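PDB 4OVJ: extracellular solute-binding protein family 1, which probably binds a solute outside the cell and hands it to a membrane transporter, as family 1 solute-binding proteins of ABC importers do. Local coordinates for residues Thr74-Gly78 against Gly79-Asp83; Trp191-His195 against Gly196-Tyr200; Gln357-Asn360 against Glu361-Val365. One frame throughout, in Å; residues are numbered along the deposited sequence. Where two conformers were deposited one is given.

Contact 1. Residues Thr74-Gly78 against Gly79-Asp83; sequences TEVAG and GNAPD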
loop_
_atom_site.group_PDB
_atom_site.type_symbol
_atom_site.label_atom_id
_atom_site.label_comp_id
_atom_site.label_asym_id
_atom_site.label_seq_id
_atom_site.Cartn_x
_atom_site.Cartn_y
_atom_site.Cartn_z
ATOM N N THR A 74 22.985 11.730 8.620
ATOM C CA THR A 74 24.114 12.426 9.239
ATOM C C THR A 74 23.963 12.558 10.760
ATOM O O THR A 74 24.947 12.421 11.492
ATOM C CB THR A 74 24.336 13.802 8.590
ATOM O OG1 THR A 74 24.707 13.613 7.221
ATOM C CG2 THR A 74 25.448 14.552 9.295
ATOM N N GLU A 75 22.742 12.801 11.236
ATOM C CA GLU A 75 22.481 12.939 12.679
ATOM C C GLU A 75 22.683 11.605 13.416
ATOM O O GLU A 75 23.301 11.552 14.481
ATOM C CB GLU A 75 21.072 13.487 12.949
ATOM C CG GLU A 75 20.845 14.947 12.539
ATOM C CD GLU A 75 21.658 15.971 13.343
ATOM O OE1 GLU A 75 21.767 15.850 14.586
ATOM O OE2 GLU A 75 22.176 16.925 12.724
ATOM N N VAL A 76 22.166 10.530 12.840
ATOM C CA VAL A 76 22.282 9.209 13.444
ATOM C C VAL A 76 23.745 8.786 13.495
ATOM O O VAL A 76 24.227 8.335 14.533
ATOM C CB VAL A 76 21.424 8.177 12.689
ATOM C CG1 VAL A 76 21.700 6.767 13.170
ATOM C CG2 VAL A 76 19.953 8.508 12.889
ATOM N N ALA A 77 24.463 8.956 12.392
ATOM C CA ALA A 77 25.878 8.572 12.358
ATOM C C ALA A 77 26.671 9.295 13.457
ATOM O O ALA A 77 27.609 8.731 14.034
ATOM C CB ALA A 77 26.476 8.853 10.985
ATOM N N GLY A 78 26.271 10.525 13.773
ATOM C CA GLY A 78 26.962 11.340 14.772
ATOM C C GLY A 78 26.474 11.246 16.209
ATOM O O GLY A 78 26.858 12.076 17.035
ATOM N N GLY A 79 25.635 10.255 16.516
ATOM C CA GLY A 79 25.157 10.037 17.889
ATOM C C GLY A 79 23.934 10.869 18.264
ATOM O O GLY A 79 23.525 10.862 19.420
ATOM N N ASN A 80 23.323 11.563 17.299
ATOM C CA ASN A 80 22.198 12.450 17.601
ATOM C C ASN A 80 20.851 11.904 17.134
ATOM O O ASN A 80 19.945 12.689 16.836
ATOM C CB ASN A 80 22.415 13.831 16.969
ATOM C CG ASN A 80 23.645 14.536 17.503
ATOM O OD1 ASN A 80 24.511 14.970 16.737
ATOM N ND2 ASN A 80 23.731 14.657 18.819
ATOM N N ALA A 81 20.704 10.578 17.072
ATOM C CA ALA A 81 19.428 9.996 16.648
ATOM C C ALA A 81 18.297 10.389 17.583
ATOM O O ALA A 81 18.475 10.412 18.787
ATOM C CB ALA A 81 19.515 8.484 16.577
ATOM N N PRO A 82 17.112 10.670 17.031
ATOM C CA PRO A 82 15.961 10.835 17.924
ATOM C C PRO A 82 15.571 9.509 18.546
ATOM O O PRO A 82 15.811 8.453 17.946
ATOM C CB PRO A 82 14.829 11.312 17.002
ATOM C CG PRO A 82 15.301 11.091 15.622
ATOM C CD PRO A 82 16.754 10.732 15.607
ATOM N N ASP A 83 14.935 9.559 19.712
ATOM C CA ASP A 83 14.473 8.343 20.385
ATOM C C ASP A 83 13.467 7.554 19.573
ATOM O O ASP A 83 13.505 6.333 19.571
ATOM C CB ASP A 83 13.850 8.669 21.735
ATOM C CG ASP A 83 14.841 9.303 22.677
ATOM O OD1 ASP A 83 15.843 8.639 23.036
ATOM O OD2 ASP A 83 14.636 10.479 23.027
#
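Glu75 meets Asn80 twice, once through its backbone and once through its side chain. Its carbonyl takes the amide of Asn80, N to O 2.8 Å. The same oxygen also receives a weak bond from Gly78 N, three residues on, where the helix is ending. The side chain bends at chi2 (-66°), which brings the carboxylate across Asn80 at a slant, where Glu75 OE1 lies 3.2 Å from Asn80 CB. Carboxylate and amide planes are 30° apart, and the two groups touch without a hydrogen bond between them.

Val76 gives its carbonyl to the next donor, Gly79 N at 3.1 Å from Val76 O. That N-H is straight, but it comes from above the carbonyl plane and not onto a lone pair. One methyl, Val76 CG2, is set beside the backbone N and reaches Ala81 CB at 3.7 Å. This small apolar touch spans the turn; Val76 also packs on Gln100, and Ala81 on Tyr301.

Gly78 is the first residue to leave helical angles, although its N still binds Thr74 O at 3.2 Å. Gly79 then takes a positive phi of 85°, where a side chain would collide with Gly78 O. The chain runs on through Pro82 to Asp83, whose carboxylate binds Thr28 and Thr304. The nested pair of bonds, Gly79 to Val76 within Asn80 to Glu75, with glycine as the C-prime residue, is a Schellman motif; it ends helix 65-77 at the surface and turns the chain toward strand 84-87.

Contact 2. Residues Trp191-His195 against Gly196-Tyr200; sequences WARQH and GQHLY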
loop_
_atom_site.group_PDB
_atom_site.type_symbol
_atom_site.label_atom_id
_atom_site.label_comp_id
_atom_site.label_asym_id
_atom_site.label_seq_id
_atom_site.Cartn_x
_atom_site.Cartn_y
_atom_site.Cartn_z
ATOM N N TRP A 191 -0.258 -10.332 -9.899
ATOM C CA TRP A 191 -0.331 -11.507 -10.771
ATOM C C TRP A 191 0.884 -12.415 -10.643
ATOM O O TRP A 191 0.745 -13.629 -10.522
ATOM C CB TRP A 191 -0.493 -11.032 -12.224
ATOM C CG TRP A 191 -0.646 -12.106 -13.264
ATOM C CD1 TRP A 191 0.348 -12.809 -13.860
ATOM C CD2 TRP A 191 -1.868 -12.550 -13.864
ATOM N NE1 TRP A 191 -0.174 -13.676 -14.788
ATOM C CE2 TRP A 191 -1.533 -13.531 -14.816
ATOM C CE3 TRP A 191 -3.212 -12.186 -13.710
ATOM C CZ2 TRP A 191 -2.495 -14.173 -15.601
ATOM C CZ3 TRP A 191 -4.177 -12.838 -14.489
ATOM C CH2 TRP A 191 -3.808 -13.817 -15.413
ATOM N N ALA A 192 2.071 -11.824 -10.670
ATOM C CA ALA A 192 3.291 -12.601 -10.561
ATOM C C ALA A 192 3.313 -13.372 -9.254
ATOM O O ALA A 192 3.655 -14.551 -9.243
ATOM C CB ALA A 192 4.515 -11.721 -10.657
ATOM N N ARG A 193 2.943 -12.708 -8.164
ATOM C CA ARG A 193 2.928 -13.359 -6.845
ATOM C C ARG A 193 1.951 -14.540 -6.815
ATOM O O ARG A 193 2.240 -15.574 -6.215
ATOM C CB ARG A 193 2.605 -12.350 -5.752
ATOM C CG ARG A 193 3.783 -11.448 -5.386
ATOM C CD ARG A 193 3.327 -10.229 -4.606
ATOM N NE ARG A 193 2.486 -10.556 -3.439
ATOM C CZ ARG A 193 2.904 -10.742 -2.178
ATOM N NH1 ARG A 193 4.185 -10.654 -1.836
ATOM N NH2 ARG A 193 2.016 -11.028 -1.232
ATOM N N GLN A 194 0.817 -14.403 -7.505
ATOM C CA GLN A 194 -0.137 -15.512 -7.608
ATOM C C GLN A 194 0.446 -16.729 -8.322
ATOM O O GLN A 194 -0.005 -17.851 -8.113
ATOM C CB GLN A 194 -1.393 -15.095 -8.339
ATOM C CG GLN A 194 -2.166 -13.993 -7.683
ATOM C CD GLN A 194 -3.349 -13.574 -8.509
ATOM O OE1 GLN A 194 -3.238 -13.387 -9.723
ATOM N NE2 GLN A 194 -4.504 -13.467 -7.868
ATOM N N HIS A 195 1.421 -16.488 -9.195
ATOM C CA HIS A 195 2.085 -17.541 -9.943
ATOM C C HIS A 195 3.382 -18.000 -9.298
ATOM O O HIS A 195 4.198 -18.647 -9.948
ATOM C CB HIS A 195 2.303 -17.077 -11.382
ATOM C CG HIS A 195 1.023 -16.970 -12.141
ATOM N ND1 HIS A 195 0.142 -15.925 -11.977
ATOM C CD2 HIS A 195 0.433 -17.830 -13.001
ATOM C CE1 HIS A 195 -0.921 -16.125 -12.734
ATOM N NE2 HIS A 195 -0.767 -17.274 -13.365
ATOM N N GLY A 196 3.545 -17.701 -8.011
ATOM C CA GLY A 196 4.706 -18.152 -7.248
ATOM C C GLY A 196 5.976 -17.420 -7.613
ATOM O O GLY A 196 7.077 -17.891 -7.328
ATOM N N GLN A 197 5.815 -16.247 -8.210
ATOM C CA GLN A 197 6.931 -15.445 -8.710
ATOM C C GLN A 197 6.846 -14.031 -8.118
ATOM O O GLN A 197 6.009 -13.759 -7.237
ATOM C CB GLN A 197 6.910 -15.476 -10.240
ATOM C CG GLN A 197 7.206 -16.876 -10.764
ATOM C CD GLN A 197 7.001 -17.056 -12.247
ATOM O OE1 GLN A 197 6.777 -16.103 -12.987
ATOM N NE2 GLN A 197 7.079 -18.301 -12.692
ATOM N N HIS A 198 7.736 -13.146 -8.556
ATOM C CA HIS A 198 7.835 -11.802 -7.996
ATOM C C HIS A 198 8.334 -10.864 -9.062
ATOM O O HIS A 198 8.970 -11.305 -10.000
ATOM C CB HIS A 198 8.824 -11.784 -6.820
ATOM C CG HIS A 198 8.481 -12.763 -5.746
ATOM N ND1 HIS A 198 8.975 -14.050 -5.726
ATOM C CD2 HIS A 198 7.650 -12.663 -4.686
ATOM C CE1 HIS A 198 8.473 -14.696 -4.688
ATOM N NE2 HIS A 198 7.662 -13.878 -4.044
ATOM N N LEU A 199 8.098 -9.564 -8.909
ATOM C CA LEU A 199 8.691 -8.613 -9.846
ATOM C C LEU A 199 10.208 -8.798 -9.900
ATOM O O LEU A 199 10.790 -8.818 -10.981
ATOM C CB LEU A 199 8.351 -7.172 -9.476
ATOM C CG LEU A 199 6.854 -6.832 -9.560
ATOM C CD1 LEU A 199 6.608 -5.386 -9.160
ATOM C CD2 LEU A 199 6.298 -7.112 -10.942
ATOM N N TYR A 200 10.832 -8.924 -8.733
ATOM C CA TYR A 200 12.289 -9.086 -8.640
ATOM C C TYR A 200 12.647 -10.317 -7.850
ATOM O O TYR A 200 11.871 -10.793 -7.030
ATOM C CB TYR A 200 12.925 -7.881 -7.956
ATOM C CG TYR A 200 12.599 -6.569 -8.601
ATOM C CD1 TYR A 200 13.266 -6.160 -9.734
ATOM C CD2 TYR A 200 11.599 -5.740 -8.088
ATOM C CE1 TYR A 200 12.973 -4.959 -10.344
ATOM C CE2 TYR A 200 11.296 -4.536 -8.695
ATOM C CZ TYR A 200 11.992 -4.151 -9.825
ATOM O OH TYR A 200 11.715 -2.960 -10.449
HETATM O O HOH W 1 4.950 -15.512 -4.961
#
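Arg193 brings its CG up to the imidazole of His198, 4.1 Å from His198 CD2, in an oblique approach that uses neither face nor edge cleanly. The guanidinium and this ring are turned 72° apart. A second imidazole, that of His195, puts its CE1 over one face of the Trp191 indole, 3.2 Å above the plane and offset toward the rim. The edge of His195 is used too: ND1 donates to Trp191 O at 2.8 Å, nearly straight and within 5° of the ring plane, which fixes the ring's rotation. The indole also meets Tyr217 edge-to-face and the Trp160 ring obliquely, while its NE1 binds Ser216.

Helix 185-194 ends here in a Schellman motif with Gly196, at positive phi, as the C-prime residue. Gln197 N reaches back to Ala192 O at 2.9 Å, and Gly196 N to Arg193 O at 3.1 Å. Ala192 O is gripped twice, since His195 N comes to it from the opposite face of its plane. A short CA-H...O contact joins Arg193 CA to Gln197 O, 3.1 Å apart. Water 1 bridges the same two residues, donating to Arg193 O and to Gln197 O.

CG of Gln197 is set anti to its own carbonyl carbon (chi1 -66°) and passes His195 O at 3.6 Å; from there the extended chain carries OE1 to Thr213 and Thr210. The Arg193 chain, bent at chi3, places NE on Gly289 O and NH1 in a salt bridge with Asp370. Gln194 points elsewhere, its amide binding Trp160 and Pro281.

Contact 3. Residues Gln357-Asn360 against Glu361-Val365; sequences QLVN and EALKV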
loop_
_atom_site.group_PDB
_atom_site.type_symbol
_atom_site.label_atom_id
_atom_site.label_comp_id
_atom_site.label_asym_id
_atom_site.label_seq_id
_atom_site.Cartn_x
_atom_site.Cartn_y
_atom_site.Cartn_z
ATOM N N GLN A 357 -13.652 -1.977 6.382
ATOM C CA GLN A 357 -14.211 -3.323 6.263
ATOM C C GLN A 357 -13.443 -4.151 5.241
ATOM O O GLN A 357 -13.185 -5.327 5.448
ATOM C CB GLN A 357 -15.680 -3.270 5.870
ATOM C CG GLN A 357 -16.585 -2.779 6.988
ATOM C CD GLN A 357 -18.010 -2.519 6.530
ATOM O OE1 GLN A 357 -18.274 -2.332 5.338
ATOM N NE2 GLN A 357 -18.935 -2.496 7.481
ATOM N N LEU A 358 -13.091 -3.533 4.121
ATOM C CA LEU A 358 -12.333 -4.238 3.092
ATOM C C LEU A 358 -10.958 -4.636 3.644
ATOM O O LEU A 358 -10.514 -5.773 3.457
ATOM C CB LEU A 358 -12.184 -3.349 1.854
ATOM C CG LEU A 358 -11.557 -3.896 0.565
ATOM C CD1 LEU A 358 -10.049 -4.006 0.641
ATOM C CD2 LEU A 358 -12.187 -5.220 0.160
ATOM N N VAL A 359 -10.296 -3.715 4.341
ATOM C CA VAL A 359 -8.967 -4.025 4.882
ATOM C C VAL A 359 -9.074 -5.182 5.882
ATOM O O VAL A 359 -8.241 -6.072 5.882
ATOM C CB VAL A 359 -8.267 -2.785 5.464
ATOM C CG1 VAL A 359 -6.965 -3.148 6.162
ATOM C CG2 VAL A 359 -7.932 -1.793 4.353
ATOM N N ASN A 360 -10.123 -5.220 6.695
ATOM C CA ASN A 360 -10.294 -6.354 7.593
ATOM C C ASN A 360 -10.379 -7.693 6.849
ATOM O O ASN A 360 -9.816 -8.678 7.291
ATOM C CB ASN A 360 -11.504 -6.150 8.504
ATOM C CG ASN A 360 -11.274 -5.060 9.547
ATOM O OD1 ASN A 360 -10.140 -4.639 9.805
ATOM N ND2 ASN A 360 -12.355 -4.607 10.168
ATOM N N GLU A 361 -11.055 -7.724 5.707
ATOM C CA GLU A 361 -11.068 -8.922 4.873
ATOM C C GLU A 361 -9.720 -9.197 4.205
ATOM O O GLU A 361 -9.304 -10.350 4.120
ATOM C CB GLU A 361 -12.194 -8.860 3.853
ATOM C CG GLU A 361 -13.550 -8.882 4.523
ATOM C CD GLU A 361 -13.725 -10.101 5.419
ATOM O OE1 GLU A 361 -13.463 -11.239 4.953
ATOM O OE2 GLU A 361 -14.096 -9.922 6.602
ATOM N N ALA A 362 -9.033 -8.139 3.773
ATOM C CA ALA A 362 -7.710 -8.287 3.176
ATOM C C ALA A 362 -6.727 -8.904 4.143
ATOM O O ALA A 362 -5.891 -9.715 3.756
ATOM C CB ALA A 362 -7.186 -6.941 2.712
ATOM N N LEU A 363 -6.809 -8.499 5.405
ATOM C CA LEU A 363 -5.862 -8.994 6.406
ATOM C C LEU A 363 -5.998 -10.493 6.665
ATOM O O LEU A 363 -5.032 -11.147 7.096
ATOM C CB LEU A 363 -6.020 -8.223 7.707
ATOM C CG LEU A 363 -5.576 -6.767 7.629
ATOM C CD1 LEU A 363 -6.067 -6.017 8.852
ATOM C CD2 LEU A 363 -4.069 -6.678 7.499
ATOM N N LYS A 364 -7.180 -11.046 6.396
ATOM C CA LYS A 364 -7.372 -12.488 6.540
ATOM C C LYS A 364 -6.578 -13.310 5.523
ATOM O O LYS A 364 -6.173 -14.426 5.822
ATOM C CB LYS A 364 -8.852 -12.846 6.462
ATOM C CG LYS A 364 -9.659 -12.293 7.615
ATOM C CD LYS A 364 -11.138 -12.587 7.406
ATOM C CE LYS A 364 -11.968 -12.104 8.580
ATOM N NZ LYS A 364 -13.413 -12.222 8.236
ATOM N N VAL A 365 -6.344 -12.762 4.337
ATOM C CA VAL A 365 -5.700 -13.506 3.258
ATOM C C VAL A 365 -4.289 -13.043 2.924
ATOM O O VAL A 365 -3.539 -13.806 2.358
ATOM C CB VAL A 365 -6.527 -13.472 1.940
ATOM C CG1 VAL A 365 -7.950 -13.946 2.191
ATOM C CG2 VAL A 365 -6.534 -12.084 1.302
HETATM O O HOH W 2 -15.147 -6.679 7.129
#
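Glu361 folds its side chain back over Leu358 and Gln357, one turn earlier in the helix. CB starts 3.5 Å from Leu358 O. With CG anti to the carbonyl carbon (chi1 -65°), the chain then passes Gln357 O, 3.7 Å from Glu361 CG. A bend at chi2 (-56°) swings the carboxylate beside the helix, where OE2 accepts a hydrogen bond from Lys364 NZ at 2.9 Å within a salt bridge. The ammonium meets the syn side of that oxygen, 18° out of the carboxylate plane. Water 2 donates to Gln357 O and, weakly, to the same Glu361 OE2, linking the tip to the carbonyl one turn back. With an alanine in place of Glu361, the Lys364 ammonium would probably lose its carboxylate mate and be free to turn, and the water bridge to Gln357 O would go.

The extended Lys364 chain sets out across Asn360 O, 3.6 Å from Lys364 CG. Along the backbone, i to i+4 bonds continue: Glu361 N to Gln357 O, Ala362 N to Leu358 O at 2.8 Å, and Leu363 N to Val359 O at 2.9 Å. On another side of the helix Val359 CG1 meets Leu363 CD1 at 4.0 Å, their side chains crossing at a slant.

Around this part of helix 350-365, Leu358, Val359 and Ala362 pack on Asn138 of strand 128-144, and Leu358 also on Ala140. Helix 337-345 adds Met344 against Gln357 and Asn360, and Arg340, which touches Leu363 and donates through NE to Asn360 OD1.

In the fold
From the N terminus the chain meets contact 1 first, where the end of helix 65-77 turns toward strand 84-87 at the surface. Contact 2 follows, closing the turn between helix 185-194 and the loop leading to strand 207-208. Contact 3 comes last, inside helix 350-365, and closes no loop. The three lie in series, neither nested nor crossed. Contact 1 is remote, its centre about 38 Å from those of the other two. Contacts 2 and 3 are closer, about 7 Å between nearest atoms without touching; after helix 350-365 the chain reaches Asp370, which pairs with Arg193 and so ties this later segment to the turn of contact 2.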